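Local atomic coordinates of StiE protein (Stigmatella aurantiaca, PDB entry 6ECX), a protein that carries an O-methyltransferase domain, the part described here, which binds S-adenosylmethionine and O-methylates the polyketide intermediate of a modular synthase. Residues A[52-57]-A[268-272]. Numbering follows the deposited sequence.
Sequences WIRTVF and FGSYE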
loop_
_atom_site.group_PDB
_atom_site.type_symbol
_atom_site.label_atom_id
_atom_site.label_comp_id
_atom_site.label_asym_id
_atom_site.label_seq_id
_atom_site.Cartn_x
_atom_site.Cartn_y
_atom_site.Cartn_z
ATOM N N TRP A 52 -1.192 -19.041 2.282
ATOM C CA TRP A 52 -1.401 -17.893 1.411
ATOM C C TRP A 52 -1.200 -18.276 -0.052
ATOM O O TRP A 52 -1.941 -17.820 -0.933
ATOM C CB TRP A 52 -0.455 -16.767 1.822
ATOM C CG TRP A 52 -0.586 -15.552 0.990
ATOM C CD1 TRP A 52 -1.509 -14.557 1.133
ATOM C CD2 TRP A 52 0.232 -15.189 -0.127
ATOM N NE1 TRP A 52 -1.317 -13.595 0.170
ATOM C CE2 TRP A 52 -0.255 -13.959 -0.618
ATOM C CE3 TRP A 52 1.323 -15.788 -0.768
ATOM C CZ2 TRP A 52 0.315 -13.311 -1.717
ATOM C CZ3 TRP A 52 1.888 -15.146 -1.861
ATOM C CH2 TRP A 52 1.384 -13.918 -2.322
ATOM N N ILE A 53 -0.227 -19.145 -0.326
ATOM C CA ILE A 53 0.077 -19.488 -1.710
ATOM C C ILE A 53 -1.075 -20.275 -2.332
ATOM O O ILE A 53 -1.467 -20.018 -3.474
ATOM C CB ILE A 53 1.428 -20.234 -1.792
ATOM C CG1 ILE A 53 1.979 -20.208 -3.218
ATOM C CG2 ILE A 53 1.348 -21.664 -1.265
ATOM C CD1 ILE A 53 2.488 -18.838 -3.605
ATOM N N ARG A 54 -1.670 -21.209 -1.583
ATOM C CA ARG A 54 -2.780 -21.982 -2.136
ATOM C C ARG A 54 -4.029 -21.120 -2.271
ATOM O O ARG A 54 -4.770 -21.239 -3.256
ATOM C CB ARG A 54 -3.064 -23.218 -1.270
ATOM C CG ARG A 54 -1.952 -24.251 -1.265
ATOM C CD ARG A 54 -2.286 -25.487 -0.429
ATOM N NE ARG A 54 -1.486 -26.631 -0.870
ATOM C CZ ARG A 54 -1.377 -27.790 -0.225
ATOM N NH1 ARG A 54 -2.009 -27.992 0.922
ATOM N NH2 ARG A 54 -0.617 -28.752 -0.726
ATOM N N THR A 55 -4.272 -20.239 -1.301
ATOM C CA THR A 55 -5.461 -19.396 -1.348
ATOM C C THR A 55 -5.438 -18.468 -2.557
ATOM O O THR A 55 -6.461 -18.282 -3.227
ATOM C CB THR A 55 -5.583 -18.586 -0.055
ATOM O OG1 THR A 55 -5.836 -19.475 1.040
ATOM C CG2 THR A 55 -6.717 -17.584 -0.160
ATOM N N VAL A 56 -4.273 -17.892 -2.863
ATOM C CA VAL A 56 -4.181 -16.910 -3.935
ATOM C C VAL A 56 -4.329 -17.541 -5.319
ATOM O O VAL A 56 -4.726 -16.854 -6.267
ATOM C CB VAL A 56 -2.856 -16.131 -3.783
ATOM C CG1 VAL A 56 -2.610 -15.199 -4.957
ATOM C CG2 VAL A 56 -2.888 -15.330 -2.504
ATOM N N PHE A 57 -4.074 -18.841 -5.461
ATOM C CA PHE A 57 -4.067 -19.477 -6.775
ATOM C C PHE A 57 -5.295 -20.324 -7.068
ATOM O O PHE A 57 -5.820 -20.265 -8.182
ATOM C CB PHE A 57 -2.815 -20.335 -6.934
ATOM C CG PHE A 57 -1.583 -19.536 -7.203
ATOM C CD1 PHE A 57 -1.083 -19.428 -8.487
ATOM C CD2 PHE A 57 -0.935 -18.871 -6.177
ATOM C CE1 PHE A 57 0.048 -18.689 -8.741
ATOM C CE2 PHE A 57 0.197 -18.130 -6.423
ATOM C CZ PHE A 57 0.689 -18.041 -7.710
ATOM N N PHE A 268 7.154 -15.189 -7.165
ATOM C CA PHE A 268 6.826 -15.722 -5.851
ATOM C C PHE A 268 8.045 -16.237 -5.099
ATOM O O PHE A 268 7.938 -16.522 -3.902
ATOM C CB PHE A 268 5.757 -16.814 -5.979
ATOM C CG PHE A 268 4.385 -16.261 -6.236
ATOM C CD1 PHE A 268 3.527 -15.989 -5.185
ATOM C CD2 PHE A 268 3.973 -15.964 -7.523
ATOM C CE1 PHE A 268 2.272 -15.456 -5.413
ATOM C CE2 PHE A 268 2.721 -15.428 -7.758
ATOM C CZ PHE A 268 1.870 -15.171 -6.699
ATOM N N GLY A 269 9.195 -16.357 -5.767
ATOM C CA GLY A 269 10.452 -16.411 -5.045
ATOM C C GLY A 269 10.803 -15.080 -4.403
ATOM O O GLY A 269 11.350 -15.043 -3.297
ATOM N N SER A 270 10.487 -13.969 -5.079
ATOM C CA SER A 270 10.716 -12.657 -4.483
ATOM C C SER A 270 9.913 -12.482 -3.204
ATOM O O SER A 270 10.303 -11.704 -2.325
ATOM C CB SER A 270 10.362 -11.545 -5.473
ATOM O OG SER A 270 11.302 -11.469 -6.529
ATOM N N TYR A 271 8.794 -13.197 -3.081
ATOM C CA TYR A 271 7.958 -13.082 -1.895
ATOM C C TYR A 271 8.542 -13.842 -0.707
ATOM O O TYR A 271 8.414 -13.383 0.435
ATOM C CB TYR A 271 6.540 -13.570 -2.207
ATOM C CG TYR A 271 5.808 -12.727 -3.237
ATOM C CD1 TYR A 271 6.276 -11.468 -3.601
ATOM C CD2 TYR A 271 4.645 -13.189 -3.841
ATOM C CE1 TYR A 271 5.608 -10.698 -4.541
ATOM C CE2 TYR A 271 3.970 -12.424 -4.782
ATOM C CZ TYR A 271 4.456 -11.178 -5.126
ATOM O OH TYR A 271 3.794 -10.411 -6.059
ATOM N N GLU A 272 9.193 -14.988 -0.945
ATOM C CA GLU A 272 9.823 -15.702 0.163
ATOM C C GLU A 272 11.044 -14.951 0.691
ATOM O O GLU A 272 11.330 -15.007 1.893
ATOM C CB GLU A 272 10.197 -17.130 -0.257
ATOM C CG GLU A 272 11.436 -17.242 -1.134
ATOM C CD GLU A 272 11.682 -18.649 -1.655
ATOM O OE1 GLU A 272 11.181 -19.618 -1.044
ATOM O OE2 GLU A 272 12.381 -18.786 -2.682
#
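F268 reaches out from helix 263-280 and lodges its ring among W52, I53 and F57 of the short helix 52-57, a clear example of two widely spaced helices joined through large side chains. The local axes run roughly antiparallel, at 149°, and come no closer than 13.1 Å, a gap that aromatic rings bridge.

Among the ring contacts, F57 and F268 approach from opposite directions. CZ of F57 lies over one face of the F268 ring, displaced toward its rim and 3.3 Å from F268 CZ, with the two planes inclined at 59°. Y271, three residues on in the same helix, sets CE2 over the opposite face, also toward the rim, leaving the phenyl group held between two aromatic side chains. W52 meets this ring differently, rim against rim: its CZ3 sits in the plane of F268, and W52 CH2 is 3.6 Å from F268 CE1. The same CH2 also touches Y271 CD2 at 3.7 Å. The indole is directed across the gap by a chi1 of 180°, which sets CG anti to the backbone nitrogen, and V56 CG2 packs on one of its faces.

The aliphatic contribution comes from I53, whose CD1 tip reaches F268 CD1 at 3.4 Å.

Beyond the two segments, W40 packs edge-to-face with W52, while L254 of helix 247-255 touches F57. The side chain of Y271 is about 7 Å from the bound S-adenosylmethionine, which puts this end of the cluster near, though not in contact with, the cofactor. With only apolar groups meeting across the gap, the union depends on shape and ring packing rather than on directional polar bonds.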